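Long-range contacts in uronate isomerase (Caulobacter crescentus, PDB 2Q01), which catalyses the isomerisation of D-glucuronate to D-fructuronate and of galacturonate to tagaturonate in the interconversion of pentoses and glucuronate: residues 34-39 with 461-466; 306-311 with 355-360; 371-376 with 404-409; 380-385 with 411-416; 395-400 with 433-438. All coordinates share one frame; numbering follows the deposited sequence.

Contact 1: 34-39 with 461-466; sequences DLPIIS and LTYNLP
The hydroxyl OH of Tyr463, whose ring packs on Pro36 and Ile38, has two hydrogen-bond partners: NZ of Lys467, one turn on in the same helix, and, weakly, OE1 of Glu166. With CG anti to the backbone N (chi1 -170°), the ring swings off helix 451-469 toward strand 37-39. There the methyl CD1 of Ile38 sits over one face as a CH-pi contact, 3.9 Å from the ring centroid and 28° off its normal. The same CD1 lies 3.5 Å from Tyr463 CD1, and it also comes to 3.4 Å from Tyr463 O. The proline ring of Pro36 meets the tyrosine ring obliquely, its CD 3.7 Å from Tyr463 CE1. Leu35 sends CD1 to the root of the tyrosine, 4.1 Å from its CB, and beside CG2 of Thr462 at 4.0 Å. CG2 of Ile38 approaches CB of Pro466 at 4.3 Å. Strand 37-39 is the first in the chain of the parallel strands expected of a TIM-barrel enzyme of this family, and the last helix, 451-469, packs against the loop leading into it and against Ile38. Ile38 on the strand and Pro36 just before it suit this place: each turns CH groups to the tyrosine ring. A leucine in place of Tyr463 would probably leave Ile38 CD1 without its aromatic face and Lys467 without the hydroxyl. No hydrogen bond joins the two segments, so their cohesion is apolar, while the one phenol places its polar end among charged groups.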
# COMPACT_ATOMS: atom_id res chain seq x y z
N ASP B 34 30.06 13.77 4.17
CA ASP B 34 31.03 14.61 3.49
C ASP B 34 31.60 13.94 2.25
O ASP B 34 32.50 14.49 1.61
CB ASP B 34 32.15 15.02 4.45
CG ASP B 34 31.71 16.07 5.46
OD1 ASP B 34 31.10 17.08 5.04
OD2 ASP B 34 31.98 15.89 6.67
N LEU B 35 31.08 12.76 1.92
CA LEU B 35 31.42 12.09 0.66
C LEU B 35 30.93 12.93 -0.53
O LEU B 35 29.94 13.67 -0.40
CB LEU B 35 30.79 10.69 0.60
CG LEU B 35 31.47 9.55 1.36
CD1 LEU B 35 30.63 8.30 1.27
CD2 LEU B 35 32.88 9.28 0.84
N PRO B 36 31.63 12.84 -1.68
CA PRO B 36 31.18 13.60 -2.85
C PRO B 36 29.79 13.19 -3.32
O PRO B 36 29.38 12.04 -3.13
CB PRO B 36 32.23 13.25 -3.92
CG PRO B 36 33.43 12.79 -3.14
CD PRO B 36 32.85 12.07 -1.97
N ILE B 37 29.07 14.14 -3.90
CA ILE B 37 27.74 13.88 -4.44
C ILE B 37 27.84 13.26 -5.84
O ILE B 37 28.48 13.80 -6.74
CB ILE B 37 26.90 15.18 -4.47
CG1 ILE B 37 26.54 15.60 -3.04
CG2 ILE B 37 25.64 15.02 -5.31
CD1 ILE B 37 26.08 17.04 -2.92
N ILE B 38 27.22 12.09 -6.00
CA ILE B 38 27.07 11.48 -7.32
C ILE B 38 25.61 11.57 -7.73
O ILE B 38 24.72 11.02 -7.07
CB ILE B 38 27.54 10.02 -7.33
CG1 ILE B 38 29.03 9.95 -6.99
CG2 ILE B 38 27.28 9.38 -8.70
CD1 ILE B 38 29.45 8.62 -6.48
N SER B 39 25.38 12.30 -8.82
CA SER B 39 24.04 12.64 -9.25
C SER B 39 23.79 12.15 -10.69
O SER B 39 23.86 12.92 -11.64
CB SER B 39 23.84 14.16 -9.13
OG SER B 39 22.52 14.53 -9.46
N LEU B 461 25.83 2.33 -0.48
CA LEU B 461 24.59 3.02 -0.87
C LEU B 461 24.80 4.46 -1.33
O LEU B 461 24.16 4.91 -2.28
CB LEU B 461 23.59 2.99 0.30
CG LEU B 461 22.52 1.89 0.41
CD1 LEU B 461 22.96 0.51 -0.05
CD2 LEU B 461 21.96 1.84 1.84
N THR B 462 25.70 5.17 -0.66
CA THR B 462 25.98 6.57 -0.95
C THR B 462 26.86 6.76 -2.19
O THR B 462 26.57 7.60 -3.04
CB THR B 462 26.62 7.28 0.27
OG1 THR B 462 25.72 7.19 1.39
CG2 THR B 462 26.90 8.75 -0.01
N TYR B 463 27.92 5.96 -2.29
CA TYR B 463 28.99 6.27 -3.22
C TYR B 463 29.33 5.14 -4.20
O TYR B 463 29.33 5.36 -5.42
CB TYR B 463 30.24 6.71 -2.44
CG TYR B 463 31.37 7.30 -3.27
CD1 TYR B 463 31.41 8.66 -3.55
CD2 TYR B 463 32.41 6.50 -3.74
CE1 TYR B 463 32.45 9.21 -4.31
CE2 TYR B 463 33.44 7.02 -4.50
CZ TYR B 463 33.46 8.38 -4.78
OH TYR B 463 34.49 8.88 -5.52
N ASN B 464 29.62 3.95 -3.69
CA ASN B 464 30.13 2.84 -4.51
C ASN B 464 29.09 2.20 -5.42
O ASN B 464 29.37 1.92 -6.58
CB ASN B 464 30.77 1.76 -3.63
CG ASN B 464 31.87 2.31 -2.75
OD1 ASN B 464 32.87 2.84 -3.24
ND2 ASN B 464 31.69 2.18 -1.44
N LEU B 465 27.90 1.98 -4.87
CA LEU B 465 26.78 1.39 -5.61
C LEU B 465 26.18 2.26 -6.73
O LEU B 465 25.88 1.72 -7.79
CB LEU B 465 25.70 0.83 -4.67
CG LEU B 465 25.72 -0.66 -4.30
CD1 LEU B 465 27.11 -1.24 -4.02
CD2 LEU B 465 24.78 -0.92 -3.12
N PRO B 466 25.97 3.59 -6.50
CA PRO B 466 25.63 4.46 -7.65
C PRO B 466 26.69 4.48 -8.77
O PRO B 466 26.33 4.55 -9.95
CB PRO B 466 25.52 5.85 -7.01
CG PRO B 466 25.21 5.60 -5.59
CD PRO B 466 25.95 4.35 -5.24

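Contact 2: 306-311 with 355-360; sequences MQIHPG and LSIILF
Phe360 packs against His309 from its first side-chain atom onward. Its CB lies 3.4 Å from Ile308 O and close to CD2 of the histidine. CG, anti to the carbonyl carbon (chi1 -76°), comes against the imidazole face, 3.5 Å from His309 NE2. The ring carbons continue past that nitrogen, which stands over the centre of the phenyl face, and near the far end CE1 comes within 3.8 Å of Gln307 NE2, with CZ beside it. The two rings form a face-to-face stack with centroids 4.0 Å apart and planes at 26°. His309 ND1 is hydrogen-bonded to Asp251 OD1, helping to fix the imidazole's rotation.

Strands 306-308 and 357-359 are neighbours in a parallel sheet, consistent with the TIM barrel of the metallo-dependent hydrolase superfamily. Their ladder pairs Met306 N with Ser356 O, Ile358 N with Met306 O (2.8 Å), Ile308 N with Ile358 O and Phe360 N with Ile308 O.

Met306, Ile308, Ile357 and Leu359 share one face of the sheet; on it Met306 rests on Leu292 and Ala296 of helix 281-302 and Leu359 on Leu371 of helix 366-375. Aliphatic chains suit this buried face: Ile308 CD1 lies 3.8 Å from Ile357 CG2 and 4.1 Å from Leu359 CD2. Gln307 and Ile358 point to the opposite face, where Gln307 OE1 is bonded to Ser249. Pro310, just past the strand, brings CD to 3.3 Å from Phe360 O.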
# COMPACT_ATOMS: atom_id res chain seq x y z
N MET B 306 19.88 1.37 -18.93
CA MET B 306 18.56 1.77 -19.35
C MET B 306 17.65 2.06 -18.16
O MET B 306 17.31 1.15 -17.40
CB MET B 306 17.98 0.66 -20.21
CG MET B 306 16.86 1.06 -21.10
SD MET B 306 16.48 -0.35 -22.13
CE MET B 306 14.73 -0.45 -21.83
N GLN B 307 17.24 3.31 -17.99
CA GLN B 307 16.31 3.66 -16.93
C GLN B 307 14.87 3.76 -17.43
O GLN B 307 14.57 4.53 -18.34
CB GLN B 307 16.69 4.99 -16.27
CG GLN B 307 18.13 5.08 -15.82
CD GLN B 307 18.48 6.47 -15.33
OE1 GLN B 307 18.96 7.31 -16.10
NE2 GLN B 307 18.23 6.74 -14.06
N ILE B 308 13.98 2.99 -16.82
CA ILE B 308 12.56 3.10 -17.14
C ILE B 308 11.81 3.85 -16.02
O ILE B 308 11.78 3.41 -14.87
CB ILE B 308 11.93 1.72 -17.45
CG1 ILE B 308 12.70 1.02 -18.58
CG2 ILE B 308 10.44 1.87 -17.81
CD1 ILE B 308 12.38 -0.45 -18.75
N HIS B 309 11.24 4.99 -16.40
CA HIS B 309 10.44 5.85 -15.53
C HIS B 309 8.97 5.87 -15.97
O HIS B 309 8.51 6.85 -16.57
CB HIS B 309 10.96 7.29 -15.63
CG HIS B 309 12.16 7.57 -14.79
ND1 HIS B 309 13.44 7.60 -15.30
CD2 HIS B 309 12.28 7.86 -13.47
CE1 HIS B 309 14.30 7.88 -14.34
NE2 HIS B 309 13.62 8.05 -13.21
N PRO B 310 8.20 4.79 -15.69
CA PRO B 310 6.85 4.79 -16.23
C PRO B 310 5.76 5.29 -15.27
O PRO B 310 6.00 5.42 -14.06
CB PRO B 310 6.63 3.31 -16.54
CG PRO B 310 7.45 2.59 -15.49
CD PRO B 310 8.48 3.55 -14.95
N GLY B 311 4.59 5.57 -15.83
CA GLY B 311 3.36 5.66 -15.04
C GLY B 311 2.89 7.05 -14.68
O GLY B 311 2.14 7.22 -13.72
N LEU B 355 23.30 -6.53 -20.42
CA LEU B 355 22.18 -5.60 -20.26
C LEU B 355 21.98 -5.18 -18.80
O LEU B 355 22.00 -6.00 -17.88
CB LEU B 355 20.89 -6.19 -20.84
CG LEU B 355 19.63 -5.32 -20.84
CD1 LEU B 355 19.81 -4.07 -21.70
CD2 LEU B 355 18.42 -6.12 -21.28
N SER B 356 21.79 -3.88 -18.61
CA SER B 356 21.52 -3.32 -17.30
C SER B 356 20.30 -2.40 -17.38
O SER B 356 20.32 -1.38 -18.08
CB SER B 356 22.75 -2.58 -16.78
OG SER B 356 22.59 -2.20 -15.42
N ILE B 357 19.23 -2.79 -16.68
CA ILE B 357 18.00 -2.00 -16.60
C ILE B 357 17.72 -1.54 -15.16
O ILE B 357 17.88 -2.31 -14.22
CB ILE B 357 16.78 -2.79 -17.17
CG1 ILE B 357 17.07 -3.30 -18.59
CG2 ILE B 357 15.51 -1.93 -17.20
CD1 ILE B 357 15.96 -4.12 -19.20
N ILE B 358 17.34 -0.28 -14.98
CA ILE B 358 16.97 0.26 -13.67
C ILE B 358 15.50 0.68 -13.69
O ILE B 358 15.12 1.55 -14.46
CB ILE B 358 17.87 1.45 -13.25
CG1 ILE B 358 19.35 1.06 -13.33
CG2 ILE B 358 17.52 1.89 -11.83
CD1 ILE B 358 20.29 2.21 -13.06
N LEU B 359 14.70 0.04 -12.84
CA LEU B 359 13.25 0.29 -12.80
C LEU B 359 12.86 1.28 -11.71
O LEU B 359 13.32 1.19 -10.56
CB LEU B 359 12.49 -1.01 -12.57
CG LEU B 359 12.61 -2.15 -13.57
CD1 LEU B 359 11.95 -3.38 -12.97
CD2 LEU B 359 12.00 -1.80 -14.93
N PHE B 360 12.00 2.22 -12.08
CA PHE B 360 11.47 3.22 -11.18
C PHE B 360 9.97 3.05 -11.14
O PHE B 360 9.40 2.38 -12.00
CB PHE B 360 11.81 4.62 -11.69
CG PHE B 360 13.23 5.02 -11.47
CD1 PHE B 360 14.24 4.55 -12.29
CD2 PHE B 360 13.56 5.89 -10.43
CE1 PHE B 360 15.56 4.92 -12.08
CE2 PHE B 360 14.87 6.27 -10.22
CZ PHE B 360 15.87 5.79 -11.05

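Contact 3: 371-376 with 404-409; sequences LAPLAG and TETAGF. With K (potassium ion), chain E.
Apolar contact between Ala372 and the pair Thr406 and Ala407 brings the two helix ends together. The methyl of Ala372 lies 4.0 Å from Ala407 CB and 3.8 Å from Thr406 CB, a spacing that small side chains permit. Thr406 has OG1 beside the backbone N (chi1 -53°), which puts CG2 anti to that N and onto the turn of the partner helix, 3.6 Å from Ala372 O and 3.7 Å from Pro373 N, a nitrogen that carries no hydrogen and so suits a methyl neighbour.

Glycine fits closely too: Gly376 brings its CA to 4.1 Å from Ala407 CA, and a CB there would run into Thr406 O. Gly408, with positive phi, turns the chain out of helix 393-407.

No direct hydrogen bond crosses between the segments; the polar link is a water donating to Gly376 O and, at 2.8 Å, to Thr406 O.

In the metal site, Ala375 O, at the C-terminal end of helix 366-375, lies 2.9 Å from the potassium ion, where the helix end's partial negative charge would probably favour a cation. Leu381, Tyr378 and Asn411 share the ion with Ser75 O of the second subunit, whose Arg71 bonds to Pro373 O. The helices before and after strand 381-383 thus meet near their C-terminal ends beside an intersubunit potassium site, to which helix 366-375 gives a ligand.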
# COMPACT_ATOMS: atom_id res chain seq x y z
N LEU B 371 8.18 -5.18 -8.09
CA LEU B 371 9.53 -4.69 -8.36
C LEU B 371 10.64 -5.46 -7.66
O LEU B 371 11.60 -5.89 -8.31
CB LEU B 371 9.65 -3.21 -8.03
CG LEU B 371 8.95 -2.18 -8.93
CD1 LEU B 371 9.24 -0.79 -8.39
CD2 LEU B 371 9.42 -2.29 -10.36
N ALA B 372 10.52 -5.64 -6.35
CA ALA B 372 11.52 -6.39 -5.60
C ALA B 372 11.60 -7.88 -5.97
O ALA B 372 12.71 -8.39 -6.15
CB ALA B 372 11.37 -6.19 -4.08
N PRO B 373 10.44 -8.59 -6.08
CA PRO B 373 10.46 -9.96 -6.64
C PRO B 373 11.12 -10.10 -8.02
O PRO B 373 11.82 -11.08 -8.26
CB PRO B 373 8.98 -10.32 -6.72
CG PRO B 373 8.38 -9.57 -5.56
CD PRO B 373 9.07 -8.24 -5.63
N LEU B 374 10.89 -9.13 -8.90
CA LEU B 374 11.50 -9.12 -10.22
C LEU B 374 13.00 -8.84 -10.14
O LEU B 374 13.81 -9.53 -10.76
CB LEU B 374 10.82 -8.09 -11.15
CG LEU B 374 9.49 -8.45 -11.82
CD1 LEU B 374 8.89 -7.21 -12.48
CD2 LEU B 374 9.64 -9.57 -12.85
N ALA B 375 13.36 -7.82 -9.37
CA ALA B 375 14.75 -7.39 -9.27
C ALA B 375 15.59 -8.30 -8.38
O ALA B 375 16.81 -8.36 -8.55
CB ALA B 375 14.85 -5.96 -8.80
N GLY B 376 14.95 -9.01 -7.46
CA GLY B 376 15.62 -10.03 -6.66
C GLY B 376 15.82 -11.35 -7.39
O GLY B 376 16.31 -12.31 -6.81
N THR B 404 13.82 -4.04 0.50
CA THR B 404 15.05 -4.66 1.01
C THR B 404 14.96 -6.17 1.21
O THR B 404 15.87 -6.91 0.84
CB THR B 404 15.47 -4.00 2.35
OG1 THR B 404 15.64 -2.60 2.15
CG2 THR B 404 16.76 -4.59 2.88
N GLU B 405 13.85 -6.64 1.76
CA GLU B 405 13.71 -8.04 2.13
C GLU B 405 13.77 -9.05 0.97
O GLU B 405 14.25 -10.17 1.13
CB GLU B 405 12.49 -8.24 3.02
CG GLU B 405 12.71 -7.57 4.38
CD GLU B 405 11.46 -7.45 5.21
OE1 GLU B 405 10.39 -7.14 4.64
OE2 GLU B 405 11.54 -7.67 6.44
N THR B 406 13.32 -8.63 -0.21
CA THR B 406 13.39 -9.47 -1.41
C THR B 406 14.55 -9.11 -2.34
O THR B 406 15.29 -9.99 -2.79
CB THR B 406 12.06 -9.46 -2.18
OG1 THR B 406 10.99 -9.78 -1.28
CG2 THR B 406 12.08 -10.47 -3.29
N ALA B 407 14.73 -7.82 -2.62
CA ALA B 407 15.78 -7.37 -3.52
C ALA B 407 17.15 -7.26 -2.85
O ALA B 407 18.19 -7.39 -3.50
CB ALA B 407 15.39 -6.05 -4.18
N GLY B 408 17.17 -7.03 -1.54
CA GLY B 408 18.40 -6.73 -0.84
C GLY B 408 18.81 -5.31 -1.12
O GLY B 408 18.01 -4.51 -1.62
N PHE B 409 20.05 -4.98 -0.78
CA PHE B 409 20.58 -3.63 -1.01
C PHE B 409 21.34 -3.53 -2.32
O PHE B 409 21.45 -2.45 -2.89
CB PHE B 409 21.52 -3.24 0.13
CG PHE B 409 20.82 -2.98 1.44
CD1 PHE B 409 20.21 -1.76 1.68
CD2 PHE B 409 20.80 -3.95 2.43
CE1 PHE B 409 19.57 -1.51 2.90
CE2 PHE B 409 20.18 -3.72 3.65
CZ PHE B 409 19.56 -2.49 3.88
K K E . 19.15 -7.90 -10.21
O HOH W 1 15.32 -12.54 -3.92
O HOH W 2 21.60 -7.25 -10.84

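Contact 4: 380-385 with 411-416; sequences VLKLGP and NTVGFN. With K (potassium ion), chain E.
Leu381 and Asn411 meet at the potassium ion, which takes Leu381 O at 2.6 Å and Asn411 OD1 at 2.7 Å. A water on the ion accepts from Lys382 NZ at 3.0 Å. Ala375 O, Tyr378 O and Ser75 O of the second subunit complete a shell of six oxygens. Asn411 suits its post because its amide splits the work: OD1 takes the metal and Gln76 NE2 of the second subunit, while ND2 is bonded to Ala407 O, consistent with this orientation.

Backbone bonds probably help to set these ligands in place. Leu383 N donates to Asn411 O at 2.8 Å and 160°, and the return bond, Val413 N to Leu383 O, is weak. A second water joins Leu383 O, Val413 N and Gly414 O, supplementing a single bridge at Leu383 and Thr412. Strand 381-383 edges a parallel sheet in this chain, and loop 411-416 runs alongside in place of a next strand, consistent with the family's TIM-barrel fold.

Farther out, Lys382 lays its CG against Val413 CG1 at 3.7 Å, and Val413 CG2 touches Pro385 CD at 3.9 Å. Pro385 also presses CB to 3.3 Å from Gly414 O and CG to 3.4 Å from Asn416 OD1. A glycine in place of Pro385 would probably open a gap beside Val413 and leave residues 414-416 less firmly placed. Gly414 has backbone angles that bar a side chain.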
# COMPACT_ATOMS: atom_id res chain seq x y z
N VAL B 380 19.43 -8.68 -14.97
CA VAL B 380 19.46 -7.40 -15.67
C VAL B 380 18.77 -6.24 -14.94
O VAL B 380 18.99 -5.09 -15.28
CB VAL B 380 18.85 -7.54 -17.08
CG1 VAL B 380 19.69 -8.48 -17.91
CG2 VAL B 380 17.43 -8.04 -17.02
N LEU B 381 17.94 -6.56 -13.95
CA LEU B 381 17.03 -5.58 -13.34
C LEU B 381 17.57 -5.02 -12.03
O LEU B 381 18.06 -5.78 -11.19
CB LEU B 381 15.67 -6.23 -13.08
CG LEU B 381 14.49 -5.97 -14.01
CD1 LEU B 381 14.88 -5.64 -15.44
CD2 LEU B 381 13.53 -7.15 -13.95
N LYS B 382 17.46 -3.72 -11.84
CA LYS B 382 17.89 -3.10 -10.60
C LYS B 382 16.80 -2.11 -10.22
O LYS B 382 16.04 -1.69 -11.08
CB LYS B 382 19.21 -2.36 -10.82
CG LYS B 382 20.31 -2.68 -9.85
CD LYS B 382 21.18 -3.80 -10.34
CE LYS B 382 22.58 -3.69 -9.80
NZ LYS B 382 23.25 -5.02 -9.83
N LEU B 383 16.73 -1.73 -8.95
CA LEU B 383 15.69 -0.80 -8.50
C LEU B 383 16.21 0.59 -8.28
O LEU B 383 17.22 0.79 -7.60
CB LEU B 383 15.00 -1.31 -7.24
CG LEU B 383 14.15 -2.56 -7.46
CD1 LEU B 383 13.33 -2.86 -6.25
CD2 LEU B 383 13.26 -2.41 -8.70
N GLY B 384 15.52 1.56 -8.86
CA GLY B 384 15.85 2.96 -8.66
C GLY B 384 15.23 3.43 -7.37
O GLY B 384 14.32 2.78 -6.86
N PRO B 385 15.72 4.55 -6.82
CA PRO B 385 15.15 5.07 -5.58
C PRO B 385 13.73 5.56 -5.76
O PRO B 385 13.25 5.69 -6.90
CB PRO B 385 16.07 6.25 -5.24
CG PRO B 385 16.65 6.67 -6.54
CD PRO B 385 16.83 5.40 -7.31
N ASN B 411 20.77 -4.91 -5.18
CA ASN B 411 19.88 -4.81 -6.32
C ASN B 411 19.22 -3.43 -6.42
O ASN B 411 18.26 -3.24 -7.17
CB ASN B 411 18.79 -5.87 -6.22
CG ASN B 411 19.27 -7.25 -6.64
OD1 ASN B 411 19.93 -7.39 -7.67
ND2 ASN B 411 18.89 -8.27 -5.89
N THR B 412 19.73 -2.48 -5.64
CA THR B 412 19.32 -1.08 -5.73
C THR B 412 20.50 -0.23 -6.24
O THR B 412 21.63 -0.73 -6.33
CB THR B 412 18.74 -0.54 -4.38
OG1 THR B 412 19.80 -0.34 -3.43
CG2 THR B 412 17.68 -1.49 -3.80
N VAL B 413 20.24 1.02 -6.60
CA VAL B 413 21.26 1.86 -7.26
C VAL B 413 21.64 3.12 -6.47
O VAL B 413 22.32 4.01 -6.98
CB VAL B 413 20.85 2.24 -8.72
CG1 VAL B 413 20.59 1.00 -9.54
CG2 VAL B 413 19.63 3.15 -8.75
N GLY B 414 21.19 3.21 -5.22
CA GLY B 414 21.41 4.40 -4.41
C GLY B 414 20.39 5.49 -4.69
O GLY B 414 19.20 5.21 -4.84
N PHE B 415 20.86 6.73 -4.78
CA PHE B 415 19.99 7.89 -4.85
C PHE B 415 20.31 8.78 -6.04
O PHE B 415 21.48 8.99 -6.37
CB PHE B 415 20.08 8.69 -3.53
CG PHE B 415 19.31 9.99 -3.54
CD1 PHE B 415 17.93 10.00 -3.35
CD2 PHE B 415 19.97 11.21 -3.72
CE1 PHE B 415 17.22 11.20 -3.36
CE2 PHE B 415 19.26 12.41 -3.73
CZ PHE B 415 17.89 12.41 -3.55
N ASN B 416 19.27 9.28 -6.70
CA ASN B 416 19.40 10.40 -7.63
C ASN B 416 18.43 11.51 -7.24
O ASN B 416 17.33 11.24 -6.76
CB ASN B 416 19.23 9.95 -9.09
CG ASN B 416 17.84 9.41 -9.40
OD1 ASN B 416 17.60 8.21 -9.36
ND2 ASN B 416 16.92 10.31 -9.73
K K E . 19.15 -7.90 -10.21
O HOH W 2 21.60 -7.25 -10.84
O HOH W 3 18.27 2.62 -5.63

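Contact 5: 395-400 with 433-438; sequences GMMRFR and RRVDSA
Helices 395-400 and 433-438 approach with axes 9.7 Å apart and cross at -41°, their backbones nearest at Met397 and Val435. The branch CG1 of Val435 fills the space between the two methionines. It lies 3.9 Å from CB of Met396 and 3.8 Å from CE of Met397. Met397 reaches it by bending: CG is anti to the backbone N (chi1 -171°) and the chain then folds at both following torsions, so the terminal methyl returns toward the partner helix and also comes to 4.1 Å from Ala438 CB. A flexible thioether suits such a place, since its tip can settle onto a small, branched neighbour.

The polar side is looser. Arg400 NE and Asp436 OD2 form a long salt bridge of 3.6 Å, with the carboxylate oxygen at the guanidinium edge and the two groups' planes 70° apart. A water donates to Asp436 OD1 at 2.8 Å and accepts weakly from Arg400 NH1, bridging what the direct pair leaves wide. Arg400 NH2 has a weak bond to Thr412 OG1.

Helices 393-407 and 425-445, consecutive in the chain, pack side by side, consistent with outer helices of the TIM barrel; Arg433 NH1 bonds to Leu35 O. Valine, methionine and alanine thus supply the close fit, while the arginine-aspartate pair probably contributes electrostatic attraction rather than a tight hydrogen bond, with water joining the charges.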
# COMPACT_ATOMS: atom_id res chain seq x y z
N GLY B 395 8.73 8.58 2.06
CA GLY B 395 8.76 7.80 0.82
C GLY B 395 9.99 6.93 0.70
O GLY B 395 9.88 5.74 0.38
N MET B 396 11.16 7.50 0.97
CA MET B 396 12.41 6.75 0.92
C MET B 396 12.42 5.64 1.96
O MET B 396 12.94 4.55 1.71
CB MET B 396 13.60 7.69 1.14
CG MET B 396 13.58 8.93 0.27
SD MET B 396 14.87 10.11 0.71
CE MET B 396 14.99 11.07 -0.80
N MET B 397 11.85 5.91 3.12
CA MET B 397 11.76 4.93 4.19
C MET B 397 10.87 3.77 3.77
O MET B 397 11.23 2.62 3.98
CB MET B 397 11.24 5.57 5.48
CG MET B 397 11.31 4.67 6.72
SD MET B 397 12.99 4.27 7.28
CE MET B 397 13.61 5.89 7.73
N ARG B 398 9.72 4.08 3.17
CA ARG B 398 8.79 3.06 2.68
C ARG B 398 9.44 2.18 1.60
O ARG B 398 9.28 0.96 1.63
CB ARG B 398 7.50 3.68 2.15
CG ARG B 398 6.50 4.02 3.25
CD ARG B 398 5.11 4.25 2.68
NE ARG B 398 5.05 5.44 1.82
CZ ARG B 398 4.75 6.66 2.24
NH1 ARG B 398 4.72 7.67 1.37
NH2 ARG B 398 4.50 6.89 3.52
N PHE B 399 10.18 2.81 0.69
CA PHE B 399 11.00 2.10 -0.27
C PHE B 399 11.90 1.09 0.44
O PHE B 399 11.80 -0.10 0.18
CB PHE B 399 11.80 3.08 -1.13
CG PHE B 399 12.72 2.41 -2.12
CD1 PHE B 399 14.08 2.31 -1.86
CD2 PHE B 399 12.22 1.88 -3.30
CE1 PHE B 399 14.94 1.69 -2.77
CE2 PHE B 399 13.07 1.26 -4.22
CZ PHE B 399 14.42 1.16 -3.95
N ARG B 400 12.75 1.57 1.36
CA ARG B 400 13.66 0.70 2.13
C ARG B 400 12.95 -0.40 2.93
O ARG B 400 13.44 -1.53 2.99
CB ARG B 400 14.57 1.51 3.07
CG ARG B 400 15.65 2.35 2.38
CD ARG B 400 16.67 1.50 1.61
NE ARG B 400 17.58 2.34 0.83
CZ ARG B 400 18.28 1.93 -0.24
NH1 ARG B 400 19.07 2.79 -0.87
NH2 ARG B 400 18.19 0.68 -0.68
N ARG B 433 20.96 10.64 2.69
CA ARG B 433 21.97 10.09 3.60
C ARG B 433 21.48 9.90 5.04
O ARG B 433 21.83 8.91 5.68
CB ARG B 433 23.22 10.96 3.54
CG ARG B 433 23.94 10.85 2.19
CD ARG B 433 24.95 11.96 1.95
NE ARG B 433 25.53 11.80 0.62
CZ ARG B 433 26.64 12.39 0.19
NH1 ARG B 433 27.33 13.21 0.97
NH2 ARG B 433 27.07 12.15 -1.04
N ARG B 434 20.64 10.81 5.52
CA ARG B 434 20.07 10.72 6.88
C ARG B 434 19.02 9.65 7.01
O ARG B 434 18.98 8.95 8.03
CB ARG B 434 19.48 12.06 7.31
CG ARG B 434 20.51 13.13 7.49
CD ARG B 434 19.91 14.46 7.89
NE ARG B 434 20.99 15.39 8.18
CZ ARG B 434 21.44 15.65 9.40
NH1 ARG B 434 22.45 16.50 9.56
NH2 ARG B 434 20.88 15.09 10.47
N VAL B 435 18.16 9.53 6.00
CA VAL B 435 17.08 8.52 5.98
C VAL B 435 17.66 7.11 5.85
O VAL B 435 17.21 6.20 6.56
CB VAL B 435 16.03 8.82 4.88
CG1 VAL B 435 15.05 7.66 4.71
CG2 VAL B 435 15.27 10.08 5.21
N ASP B 436 18.65 6.94 4.98
CA ASP B 436 19.39 5.68 4.87
C ASP B 436 20.11 5.33 6.17
O ASP B 436 20.15 4.16 6.55
CB ASP B 436 20.41 5.73 3.72
CG ASP B 436 19.76 5.64 2.34
OD1 ASP B 436 20.51 5.69 1.34
OD2 ASP B 436 18.51 5.52 2.24
N SER B 437 20.67 6.35 6.83
CA SER B 437 21.29 6.17 8.14
C SER B 437 20.28 5.75 9.19
O SER B 437 20.57 4.86 9.98
CB SER B 437 22.01 7.44 8.59
OG SER B 437 23.12 7.69 7.75
N ALA B 438 19.11 6.38 9.19
CA ALA B 438 18.01 6.05 10.10
C ALA B 438 17.50 4.62 9.92
O ALA B 438 17.22 3.93 10.91
CB ALA B 438 16.87 7.03 9.93
O HOH W 4 20.34 5.88 -1.44

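Overall arrangement
Contacts 2, 3 and 4 cluster on the side of the fold near the potassium ion: the centres of contacts 2 and 4 are about 9 Å apart and those of 3 and 4 about 10 Å. Contacts 2 and 4 share one parallel sheet through neighbouring strands 357-359 and 381-383; contacts 3 and 4 share the metal ion and the second subunit. Contact 5 uses helix 393-407 with contact 3. Contact 1 encloses all the others in sequence and touches contact 5 through Arg433. Contact 2 closes before 3, 4 and 5, whose segments interleave. Contact 1 thus joins the two ends of the barrel sequence, while contacts 3 and 4 place the metal site at a subunit interface.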